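Long-range contacts in brefeldin A esterase (Bacillus subtilis, PDB 1JKM), which probably hydrolyses the ester bond of brefeldin A, as a serine hydrolase of the alpha/beta hydrolase family related to mammalian hormone-sensitive lipase: residues Gly157-Val165 with Tyr263-Ile274; Leu169-Arg179 with Leu205-Asp216. One frame throughout, in Å; residues are numbered along the deposited sequence.

In the fold
Following the chain from its N terminus, residues 157-165 leave a short two-stranded hairpin and start helix 163-177, whose later turns supply most of residues 169-179 of contact 2. The chain then runs through strand 184-192 and helix 194-208 and returns at residues 205-216, closing the short loop of contact 2 just before strand 217-221. Contact 1 closes a much wider loop, reached only after helix 253-263, and so encloses contact 2 completely. The start of helix 163-177 is thereby tied to the loop beyond helix 253-263, and its later turns to the end of helix 194-208 and the link that leads to strand 217-221. Ile-274 and Pro-273 of contact 1 pack on Arg-208 of contact 2.

Contact 1: residues Gly157-Val165 with Tyr263-Ile274; sequences GHHPFPSGV and YDPTGEHAEDPI
Pro-160 and Tyr-263 bring the two backbones closest, their CA atoms 4.7 Å apart, and one bond joins the segments there: Phe-161 N donates to Tyr-263 O over 3.0 Å, almost straight at 175° and in the carbonyl plane. The 157-165 segment then enters a helix, with Pro-162, preceded by a cis peptide, at the N-cap, while 263-274 leaves a helix and passes through two type I turns. Phe-161 carries the contact. With CG anti to the backbone N (chi1 175°), its ring reaches between His-269, met edge-to-face, and Tyr-263, met offset edge-to-face. CD2 stands over the centre of the His-269 ring, the ring centroids 4.6 Å apart and the planes at 56°; CB lies over the Tyr-263 face as a CH-pi contact. Ile-274 CG2 meets the Phe-161 edge, 3.9 Å from CZ. Nearer the hairpin, Pro-160 CB rests on Pro-265 CD, and His-158 NE2 approaches Pro-265 CG at 3.6 Å, while His-158 ND1 is bonded to Ala-152 O. Asp-264 fixes the imidazole, OD1 accepting from His-269 ND1 at 3.3 Å and OD2 from His-269 N. Water 1 links Tyr-263 OH to Val-165 N at 2.9 and 3.0 Å. The interface is an aromatic cluster in which water holds the Tyr-263 hydroxyl and Asp-264 the His-269 ring, beside a backbone hydrogen bond; the carboxylate would probably favour a protonated His-269.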
loop_
_atom_site.group_PDB
_atom_site.type_symbol
_atom_site.label_atom_id
_atom_site.label_comp_id
_atom_site.label_asym_id
_atom_site.label_seq_id
_atom_site.Cartn_x
_atom_site.Cartn_y
_atom_site.Cartn_z
ATOM N N GLY B 157 -6.327 35.028 -16.954
ATOM C CA GLY B 157 -7.782 35.160 -17.142
ATOM C C GLY B 157 -8.610 34.262 -16.234
ATOM O O GLY B 157 -8.313 33.063 -16.172
ATOM N N HIS B 158 -9.583 34.850 -15.542
ATOM C CA HIS B 158 -10.528 34.105 -14.699
ATOM C C HIS B 158 -11.652 33.583 -15.578
ATOM O O HIS B 158 -12.102 34.335 -16.457
ATOM C CB HIS B 158 -11.108 34.978 -13.612
ATOM C CG HIS B 158 -11.902 34.514 -12.454
ATOM N ND1 HIS B 158 -12.070 33.208 -12.021
ATOM C CD2 HIS B 158 -12.617 35.271 -11.567
ATOM C CE1 HIS B 158 -12.836 33.178 -10.946
ATOM N NE2 HIS B 158 -13.183 34.427 -10.645
ATOM N N HIS B 159 -12.033 32.306 -15.460
ATOM C CA HIS B 159 -13.099 31.761 -16.293
ATOM C C HIS B 159 -14.067 30.915 -15.467
ATOM O O HIS B 159 -14.072 29.691 -15.573
ATOM C CB HIS B 159 -12.644 30.919 -17.485
ATOM C CG HIS B 159 -11.621 31.549 -18.367
ATOM N ND1 HIS B 159 -10.268 31.288 -18.193
ATOM C CD2 HIS B 159 -11.713 32.435 -19.384
ATOM C CE1 HIS B 159 -9.587 31.979 -19.089
ATOM N NE2 HIS B 159 -10.437 32.675 -19.819
ATOM N N PRO B 160 -14.849 31.564 -14.627
ATOM C CA PRO B 160 -15.784 30.882 -13.749
ATOM C C PRO B 160 -16.933 30.228 -14.516
ATOM O O PRO B 160 -17.079 30.248 -15.731
ATOM C CB PRO B 160 -16.227 32.017 -12.824
ATOM C CG PRO B 160 -16.261 33.201 -13.750
ATOM C CD PRO B 160 -14.965 33.047 -14.505
ATOM N N PHE B 161 -17.745 29.472 -13.784
ATOM C CA PHE B 161 -18.866 28.721 -14.359
ATOM C C PHE B 161 -19.731 29.723 -15.142
ATOM O O PHE B 161 -19.980 30.763 -14.538
ATOM C CB PHE B 161 -19.655 28.215 -13.155
ATOM C CG PHE B 161 -20.918 27.508 -13.559
ATOM C CD1 PHE B 161 -20.870 26.163 -13.903
ATOM C CD2 PHE B 161 -22.127 28.195 -13.619
ATOM C CE1 PHE B 161 -22.023 25.499 -14.275
ATOM C CE2 PHE B 161 -23.274 27.515 -14.000
ATOM C CZ PHE B 161 -23.227 26.177 -14.325
ATOM N N PRO B 162 -20.101 29.411 -16.363
ATOM C CA PRO B 162 -19.970 28.060 -16.907
ATOM C C PRO B 162 -19.032 27.813 -18.041
ATOM O O PRO B 162 -19.249 26.870 -18.823
ATOM C CB PRO B 162 -21.399 27.859 -17.506
ATOM C CG PRO B 162 -21.553 29.200 -18.201
ATOM C CD PRO B 162 -21.220 30.133 -17.055
ATOM N N SER B 163 -17.898 28.527 -18.180
ATOM C CA SER B 163 -17.050 28.357 -19.337
ATOM C C SER B 163 -16.513 26.941 -19.553
ATOM O O SER B 163 -16.560 26.497 -20.687
ATOM C CB SER B 163 -15.837 29.317 -19.273
ATOM O OG SER B 163 -16.302 30.645 -19.072
ATOM N N GLY B 164 -15.988 26.271 -18.511
ATOM C CA GLY B 164 -15.474 24.915 -18.783
ATOM C C GLY B 164 -16.521 23.890 -19.220
ATOM O O GLY B 164 -16.259 23.074 -20.127
ATOM N N VAL B 165 -17.697 23.897 -18.575
ATOM C CA VAL B 165 -18.710 22.920 -18.952
ATOM C C VAL B 165 -19.170 23.172 -20.378
ATOM O O VAL B 165 -19.290 22.247 -21.185
ATOM C CB VAL B 165 -20.003 22.787 -18.127
ATOM C CG1 VAL B 165 -19.912 21.629 -17.175
ATOM C CG2 VAL B 165 -20.440 24.064 -17.426
ATOM N N TYR B 263 -14.594 28.956 -8.775
ATOM C CA TYR B 263 -15.492 28.432 -9.797
ATOM C C TYR B 263 -16.814 29.240 -9.788
ATOM O O TYR B 263 -17.408 29.381 -10.840
ATOM C CB TYR B 263 -15.876 26.976 -9.530
ATOM C CG TYR B 263 -16.456 26.209 -10.699
ATOM C CD1 TYR B 263 -15.825 26.053 -11.890
ATOM C CD2 TYR B 263 -17.674 25.552 -10.495
ATOM C CE1 TYR B 263 -16.319 25.334 -12.972
ATOM C CE2 TYR B 263 -18.201 24.829 -11.549
ATOM C CZ TYR B 263 -17.550 24.714 -12.735
ATOM O OH TYR B 263 -18.113 23.983 -13.741
ATOM N N ASP B 264 -17.244 29.660 -8.615
ATOM C CA ASP B 264 -18.552 30.347 -8.488
ATOM C C ASP B 264 -18.415 31.530 -7.542
ATOM O O ASP B 264 -18.662 31.416 -6.345
ATOM C CB ASP B 264 -19.589 29.355 -7.978
ATOM C CG ASP B 264 -20.999 29.909 -7.800
ATOM O OD1 ASP B 264 -21.386 30.887 -8.457
ATOM O OD2 ASP B 264 -21.778 29.365 -6.986
ATOM N N PRO B 265 -17.806 32.627 -8.008
ATOM C CA PRO B 265 -17.298 33.667 -7.122
ATOM C C PRO B 265 -18.399 34.387 -6.350
ATOM O O PRO B 265 -18.238 34.703 -5.167
ATOM C CB PRO B 265 -16.506 34.591 -8.014
ATOM C CG PRO B 265 -16.587 34.087 -9.400
ATOM C CD PRO B 265 -17.294 32.774 -9.385
ATOM N N THR B 266 -19.612 34.466 -6.927
ATOM C CA THR B 266 -20.739 35.059 -6.209
ATOM C C THR B 266 -21.391 34.068 -5.259
ATOM O O THR B 266 -22.050 34.522 -4.322
ATOM C CB THR B 266 -21.869 35.507 -7.154
ATOM O OG1 THR B 266 -22.735 34.371 -7.309
ATOM C CG2 THR B 266 -21.331 35.887 -8.516
ATOM N N GLY B 267 -21.380 32.777 -5.636
ATOM C CA GLY B 267 -22.071 31.788 -4.805
ATOM C C GLY B 267 -23.519 31.603 -5.241
ATOM O O GLY B 267 -24.251 30.775 -4.669
ATOM N N GLU B 268 -23.913 32.159 -6.385
ATOM C CA GLU B 268 -25.298 31.990 -6.830
ATOM C C GLU B 268 -25.515 30.678 -7.565
ATOM O O GLU B 268 -26.647 30.370 -7.942
ATOM C CB GLU B 268 -25.786 33.144 -7.707
ATOM C CG GLU B 268 -25.017 33.323 -9.003
ATOM C CD GLU B 268 -25.175 34.728 -9.568
ATOM O OE1 GLU B 268 -25.391 35.667 -8.767
ATOM O OE2 GLU B 268 -25.079 34.865 -10.808
ATOM N N HIS B 269 -24.467 29.865 -7.711
ATOM C CA HIS B 269 -24.614 28.555 -8.329
ATOM C C HIS B 269 -24.441 27.429 -7.318
ATOM O O HIS B 269 -24.358 26.257 -7.705
ATOM C CB HIS B 269 -23.629 28.461 -9.491
ATOM C CG HIS B 269 -24.060 29.300 -10.654
ATOM N ND1 HIS B 269 -23.496 30.524 -10.950
ATOM C CD2 HIS B 269 -25.039 29.088 -11.569
ATOM C CE1 HIS B 269 -24.084 31.014 -12.029
ATOM N NE2 HIS B 269 -25.017 30.161 -12.425
ATOM N N ALA B 270 -24.453 27.745 -6.025
ATOM C CA ALA B 270 -24.121 26.752 -5.007
ATOM C C ALA B 270 -25.047 25.534 -5.026
ATOM O O ALA B 270 -24.663 24.435 -4.589
ATOM C CB ALA B 270 -24.137 27.413 -3.644
ATOM N N GLU B 271 -26.330 25.701 -5.395
ATOM C CA GLU B 271 -27.255 24.574 -5.427
ATOM C C GLU B 271 -27.772 24.334 -6.824
ATOM O O GLU B 271 -28.752 23.641 -7.097
ATOM C CB GLU B 271 -28.374 24.740 -4.383
ATOM C CG GLU B 271 -27.802 24.588 -2.971
ATOM C CD GLU B 271 -28.821 24.431 -1.871
ATOM O OE1 GLU B 271 -30.037 24.447 -2.176
ATOM O OE2 GLU B 271 -28.441 24.293 -0.683
ATOM N N ASP B 272 -27.030 24.814 -7.814
ATOM C CA ASP B 272 -27.216 24.495 -9.216
ATOM C C ASP B 272 -26.528 23.184 -9.593
ATOM O O ASP B 272 -25.303 23.147 -9.738
ATOM C CB ASP B 272 -26.624 25.644 -10.033
ATOM C CG ASP B 272 -26.728 25.544 -11.518
ATOM O OD1 ASP B 272 -27.095 24.482 -12.060
ATOM O OD2 ASP B 272 -26.437 26.535 -12.245
ATOM N N PRO B 273 -27.295 22.216 -10.071
ATOM C CA PRO B 273 -26.799 20.900 -10.450
ATOM C C PRO B 273 -25.841 20.897 -11.614
ATOM O O PRO B 273 -25.054 19.946 -11.713
ATOM C CB PRO B 273 -28.056 20.107 -10.848
ATOM C CG PRO B 273 -29.088 21.169 -11.057
ATOM C CD PRO B 273 -28.778 22.137 -9.923
ATOM N N ILE B 274 -25.868 21.899 -12.513
ATOM C CA ILE B 274 -24.830 21.934 -13.550
ATOM C C ILE B 274 -23.473 22.311 -12.988
ATOM O O ILE B 274 -22.430 22.011 -13.607
ATOM C CB ILE B 274 -25.242 22.865 -14.708
ATOM C CG1 ILE B 274 -26.685 22.529 -15.110
ATOM C CG2 ILE B 274 -24.286 22.777 -15.886
ATOM C CD1 ILE B 274 -26.882 21.230 -15.840
HETATM O O HOH W 1 -17.771 25.631 -16.126
#

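Contact 2: residues Leu169-Arg179 with Leu205-Asp216; sequences LAAVLWVDEHR and LAKRRGRLDAID
Asp-176 and Arg-211 form the first of two close salt bridges between the segments: Arg-211 NH2 donates to the anti lone pair of Asp-176 OD2 at 2.9 Å, nearly in the guanidinium plane. The second joins Arg-179 to Asp-216, whose OD2 is gripped by both terminal nitrogens, NH1 at 2.9 Å and NH2 at 3.2 Å, with guanidinium and carboxylate planes 79° apart. Glu-177 OE2 adds a long one to Arg-211 NH1. Apolar groups pack alongside. Leu-173 CD2 lies over the centre of the Arg-211 guanidinium, 3.6 Å from CZ; Val-172 CG1 meets Ile-215 CG1 at 3.7 Å, and Leu-169 CD2 touches Ala-206 CB. Ala-214 fits against the Asp-176 carboxylate, its CA 3.6 Å from Asp-176 CG.

One shell out, Arg-179 NE binds Asp-176 OD1 at 2.7 Å, coupling the two bridges into one network. A bend at chi3 (72°) in Arg-211 turns its guanidinium back over Leu-173. Asp-213 OD2 stands 4.3 Å from Asp-176 OD2, a neighbour of like charge. The Schellman motif at Gly-210 ends helix 194-208 and starts the turn that delivers Arg-211.

Asp-216 is also held by Arg-361 and by Val-187 N. Helix 163-177 packs beside the end of helix 194-208 and the approach to strand 217-221, with Val-172 and Val-175 resting on strand 184-192 and Trp-174 reaching strand 80-88.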
loop_
_atom_site.group_PDB
_atom_site.type_symbol
_atom_site.label_atom_id
_atom_site.label_comp_id
_atom_site.label_asym_id
_atom_site.label_seq_id
_atom_site.Cartn_x
_atom_site.Cartn_y
_atom_site.Cartn_z
ATOM N N LEU B 169 -18.933 20.326 -23.220
ATOM C CA LEU B 169 -20.074 20.088 -24.098
ATOM C C LEU B 169 -19.761 20.336 -25.564
ATOM O O LEU B 169 -20.049 19.467 -26.391
ATOM C CB LEU B 169 -21.279 20.934 -23.681
ATOM C CG LEU B 169 -22.693 20.674 -24.191
ATOM C CD1 LEU B 169 -22.934 21.354 -25.528
ATOM C CD2 LEU B 169 -23.016 19.192 -24.312
ATOM N N ALA B 170 -19.198 21.495 -25.950
ATOM C CA ALA B 170 -18.749 21.645 -27.347
ATOM C C ALA B 170 -17.954 20.459 -27.866
ATOM O O ALA B 170 -18.167 19.947 -28.986
ATOM C CB ALA B 170 -17.943 22.935 -27.489
ATOM N N ALA B 171 -16.940 20.010 -27.111
ATOM C CA ALA B 171 -16.102 18.895 -27.555
ATOM C C ALA B 171 -16.862 17.582 -27.686
ATOM O O ALA B 171 -16.672 16.856 -28.662
ATOM C CB ALA B 171 -14.980 18.717 -26.513
ATOM N N VAL B 172 -17.751 17.274 -26.734
ATOM C CA VAL B 172 -18.544 16.039 -26.834
ATOM C C VAL B 172 -19.409 16.056 -28.087
ATOM O O VAL B 172 -19.395 15.096 -28.846
ATOM C CB VAL B 172 -19.392 15.792 -25.564
ATOM C CG1 VAL B 172 -20.505 14.776 -25.759
ATOM C CG2 VAL B 172 -18.498 15.308 -24.418
ATOM N N LEU B 173 -20.126 17.150 -28.346
ATOM C CA LEU B 173 -20.908 17.266 -29.581
ATOM C C LEU B 173 -20.088 17.187 -30.850
ATOM O O LEU B 173 -20.417 16.435 -31.781
ATOM C CB LEU B 173 -21.668 18.599 -29.566
ATOM C CG LEU B 173 -22.672 18.802 -28.440
ATOM C CD1 LEU B 173 -23.376 20.144 -28.611
ATOM C CD2 LEU B 173 -23.684 17.659 -28.375
ATOM N N TRP B 174 -18.907 17.819 -30.874
ATOM C CA TRP B 174 -18.010 17.636 -32.003
ATOM C C TRP B 174 -17.615 16.201 -32.268
ATOM O O TRP B 174 -17.530 15.686 -33.392
ATOM C CB TRP B 174 -16.756 18.508 -31.791
ATOM C CG TRP B 174 -15.885 18.546 -33.008
ATOM C CD1 TRP B 174 -15.953 19.443 -34.043
ATOM C CD2 TRP B 174 -14.811 17.649 -33.315
ATOM N NE1 TRP B 174 -14.978 19.149 -34.975
ATOM C CE2 TRP B 174 -14.266 18.051 -34.546
ATOM C CE3 TRP B 174 -14.258 16.541 -32.665
ATOM C CZ2 TRP B 174 -13.199 17.383 -35.142
ATOM C CZ3 TRP B 174 -13.199 15.881 -33.257
ATOM C CH2 TRP B 174 -12.678 16.303 -34.486
ATOM N N VAL B 175 -17.245 15.497 -31.181
ATOM C CA VAL B 175 -16.828 14.105 -31.303
ATOM C C VAL B 175 -18.002 13.267 -31.797
ATOM O O VAL B 175 -17.815 12.413 -32.649
ATOM C CB VAL B 175 -16.306 13.567 -29.940
ATOM C CG1 VAL B 175 -15.972 12.090 -30.012
ATOM C CG2 VAL B 175 -15.074 14.345 -29.496
ATOM N N ASP B 176 -19.197 13.500 -31.278
ATOM C CA ASP B 176 -20.400 12.811 -31.693
ATOM C C ASP B 176 -20.662 13.005 -33.193
ATOM O O ASP B 176 -20.798 12.034 -33.941
ATOM C CB ASP B 176 -21.597 13.370 -30.903
ATOM C CG ASP B 176 -22.869 12.663 -31.346
ATOM O OD1 ASP B 176 -22.911 11.414 -31.321
ATOM O OD2 ASP B 176 -23.819 13.367 -31.727
ATOM N N GLU B 177 -20.462 14.252 -33.658
ATOM C CA GLU B 177 -20.601 14.519 -35.088
ATOM C C GLU B 177 -19.536 13.791 -35.894
ATOM O O GLU B 177 -19.763 13.532 -37.076
ATOM C CB GLU B 177 -20.563 16.004 -35.435
ATOM C CG GLU B 177 -21.460 16.907 -34.611
ATOM C CD GLU B 177 -20.912 18.328 -34.523
ATOM O OE1 GLU B 177 -20.106 18.709 -35.409
ATOM O OE2 GLU B 177 -21.278 19.071 -33.579
ATOM N N HIS B 178 -18.362 13.513 -35.319
ATOM C CA HIS B 178 -17.249 12.944 -36.043
ATOM C C HIS B 178 -16.996 11.483 -35.690
ATOM O O HIS B 178 -15.901 10.961 -35.946
ATOM C CB HIS B 178 -15.978 13.802 -35.840
ATOM C CG HIS B 178 -16.151 15.172 -36.435
ATOM N ND1 HIS B 178 -16.802 16.200 -35.777
ATOM C CD2 HIS B 178 -15.763 15.666 -37.636
ATOM C CE1 HIS B 178 -16.807 17.270 -36.554
ATOM N NE2 HIS B 178 -16.190 16.974 -37.677
ATOM N N ARG B 179 -18.022 10.775 -35.214
ATOM C CA ARG B 179 -17.880 9.319 -35.048
ATOM C C ARG B 179 -17.286 8.617 -36.256
ATOM O O ARG B 179 -16.279 7.889 -36.127
ATOM C CB ARG B 179 -19.182 8.667 -34.605
ATOM C CG ARG B 179 -19.632 9.025 -33.191
ATOM C CD ARG B 179 -21.058 8.583 -32.920
ATOM N NE ARG B 179 -21.593 9.049 -31.656
ATOM C CZ ARG B 179 -21.825 8.312 -30.569
ATOM N NH1 ARG B 179 -21.549 7.012 -30.623
ATOM N NH2 ARG B 179 -22.333 8.865 -29.471
ATOM N N LEU B 205 -26.237 18.863 -19.003
ATOM C CA LEU B 205 -26.393 19.941 -19.951
ATOM C C LEU B 205 -26.778 19.438 -21.327
ATOM O O LEU B 205 -27.737 19.958 -21.924
ATOM C CB LEU B 205 -25.128 20.778 -20.071
ATOM C CG LEU B 205 -25.151 22.293 -19.898
ATOM C CD1 LEU B 205 -24.250 22.929 -20.953
ATOM C CD2 LEU B 205 -26.526 22.934 -19.929
ATOM N N ALA B 206 -26.159 18.377 -21.828
ATOM C CA ALA B 206 -26.590 17.755 -23.057
ATOM C C ALA B 206 -28.064 17.343 -22.959
ATOM O O ALA B 206 -28.785 17.619 -23.927
ATOM C CB ALA B 206 -25.723 16.569 -23.458
ATOM N N LYS B 207 -28.511 16.770 -21.844
ATOM C CA LYS B 207 -29.910 16.435 -21.692
ATOM C C LYS B 207 -30.844 17.661 -21.767
ATOM O O LYS B 207 -31.938 17.573 -22.321
ATOM C CB LYS B 207 -30.192 15.713 -20.381
ATOM C CG LYS B 207 -31.639 15.254 -20.255
ATOM C CD LYS B 207 -31.836 14.261 -19.123
ATOM C CE LYS B 207 -32.621 14.890 -17.988
ATOM N NZ LYS B 207 -33.761 14.051 -17.551
ATOM N N ARG B 208 -30.459 18.753 -21.125
ATOM C CA ARG B 208 -31.243 19.974 -21.168
ATOM C C ARG B 208 -31.347 20.539 -22.578
ATOM O O ARG B 208 -32.440 20.960 -22.973
ATOM C CB ARG B 208 -30.622 21.022 -20.252
ATOM C CG ARG B 208 -30.895 20.650 -18.807
ATOM C CD ARG B 208 -30.433 21.824 -17.938
ATOM N NE ARG B 208 -30.726 21.466 -16.548
ATOM C CZ ARG B 208 -30.500 22.344 -15.586
ATOM N NH1 ARG B 208 -30.010 23.527 -15.944
ATOM N NH2 ARG B 208 -30.772 21.959 -14.357
ATOM N N ARG B 209 -30.307 20.400 -23.377
ATOM C CA ARG B 209 -30.261 20.987 -24.698
ATOM C C ARG B 209 -30.717 20.002 -25.755
ATOM O O ARG B 209 -30.506 20.257 -26.936
ATOM C CB ARG B 209 -28.854 21.526 -24.984
ATOM C CG ARG B 209 -28.481 22.568 -23.928
ATOM C CD ARG B 209 -27.454 23.566 -24.442
ATOM N NE ARG B 209 -27.198 24.579 -23.399
ATOM C CZ ARG B 209 -25.988 25.126 -23.237
ATOM N NH1 ARG B 209 -24.963 24.778 -24.011
ATOM N NH2 ARG B 209 -25.840 26.021 -22.277
ATOM N N GLY B 210 -31.280 18.859 -25.371
ATOM C CA GLY B 210 -31.795 17.893 -26.321
ATOM C C GLY B 210 -30.750 17.081 -27.042
ATOM O O GLY B 210 -31.074 16.567 -28.125
ATOM N N ARG B 211 -29.502 16.953 -26.537
ATOM C CA ARG B 211 -28.556 16.126 -27.287
ATOM C C ARG B 211 -27.940 15.058 -26.365
ATOM O O ARG B 211 -26.816 14.624 -26.598
ATOM C CB ARG B 211 -27.521 16.876 -28.102
ATOM C CG ARG B 211 -28.052 17.129 -29.544
ATOM C CD ARG B 211 -27.037 17.639 -30.512
ATOM N NE ARG B 211 -26.019 16.692 -30.958
ATOM C CZ ARG B 211 -24.956 17.081 -31.668
ATOM N NH1 ARG B 211 -24.842 18.381 -31.981
ATOM N NH2 ARG B 211 -24.025 16.213 -32.066
ATOM N N LEU B 212 -28.808 14.457 -25.556
ATOM C CA LEU B 212 -28.436 13.293 -24.753
ATOM C C LEU B 212 -28.003 12.109 -25.607
ATOM O O LEU B 212 -27.102 11.335 -25.210
ATOM C CB LEU B 212 -29.548 12.877 -23.814
ATOM C CG LEU B 212 -29.253 12.609 -22.339
ATOM C CD1 LEU B 212 -30.289 11.718 -21.692
ATOM C CD2 LEU B 212 -27.846 12.092 -22.106
ATOM N N ASP B 213 -28.476 11.975 -26.847
ATOM C CA ASP B 213 -28.006 10.926 -27.738
ATOM C C ASP B 213 -26.542 10.966 -28.111
ATOM O O ASP B 213 -26.007 10.058 -28.769
ATOM C CB ASP B 213 -28.857 10.973 -29.031
ATOM C CG ASP B 213 -28.637 12.317 -29.714
ATOM O OD1 ASP B 213 -29.215 13.306 -29.207
ATOM O OD2 ASP B 213 -27.893 12.363 -30.711
ATOM N N ALA B 214 -25.808 12.043 -27.834
ATOM C CA ALA B 214 -24.404 12.166 -28.127
ATOM C C ALA B 214 -23.598 11.262 -27.148
ATOM O O ALA B 214 -22.466 10.975 -27.502
ATOM C CB ALA B 214 -23.942 13.614 -27.956
ATOM N N ILE B 215 -24.153 10.895 -26.000
ATOM C CA ILE B 215 -23.373 10.249 -24.934
ATOM C C ILE B 215 -23.935 8.852 -24.665
ATOM O O ILE B 215 -25.049 8.673 -24.191
ATOM C CB ILE B 215 -23.439 11.094 -23.635
ATOM C CG1 ILE B 215 -22.713 12.431 -23.875
ATOM C CG2 ILE B 215 -22.839 10.384 -22.425
ATOM C CD1 ILE B 215 -23.097 13.556 -22.962
ATOM N N ASP B 216 -23.122 7.828 -24.883
ATOM C CA ASP B 216 -23.463 6.430 -24.670
ATOM C C ASP B 216 -23.209 5.945 -23.232
ATOM O O ASP B 216 -24.033 5.158 -22.743
ATOM C CB ASP B 216 -22.651 5.549 -25.629
ATOM C CG ASP B 216 -22.981 5.861 -27.089
ATOM O OD1 ASP B 216 -24.188 5.857 -27.414
ATOM O OD2 ASP B 216 -22.056 6.096 -27.881
HETATM O O HOH W 2 -24.883 10.113 -31.768
HETATM O O HOH W 3 -26.220 14.194 -30.755
#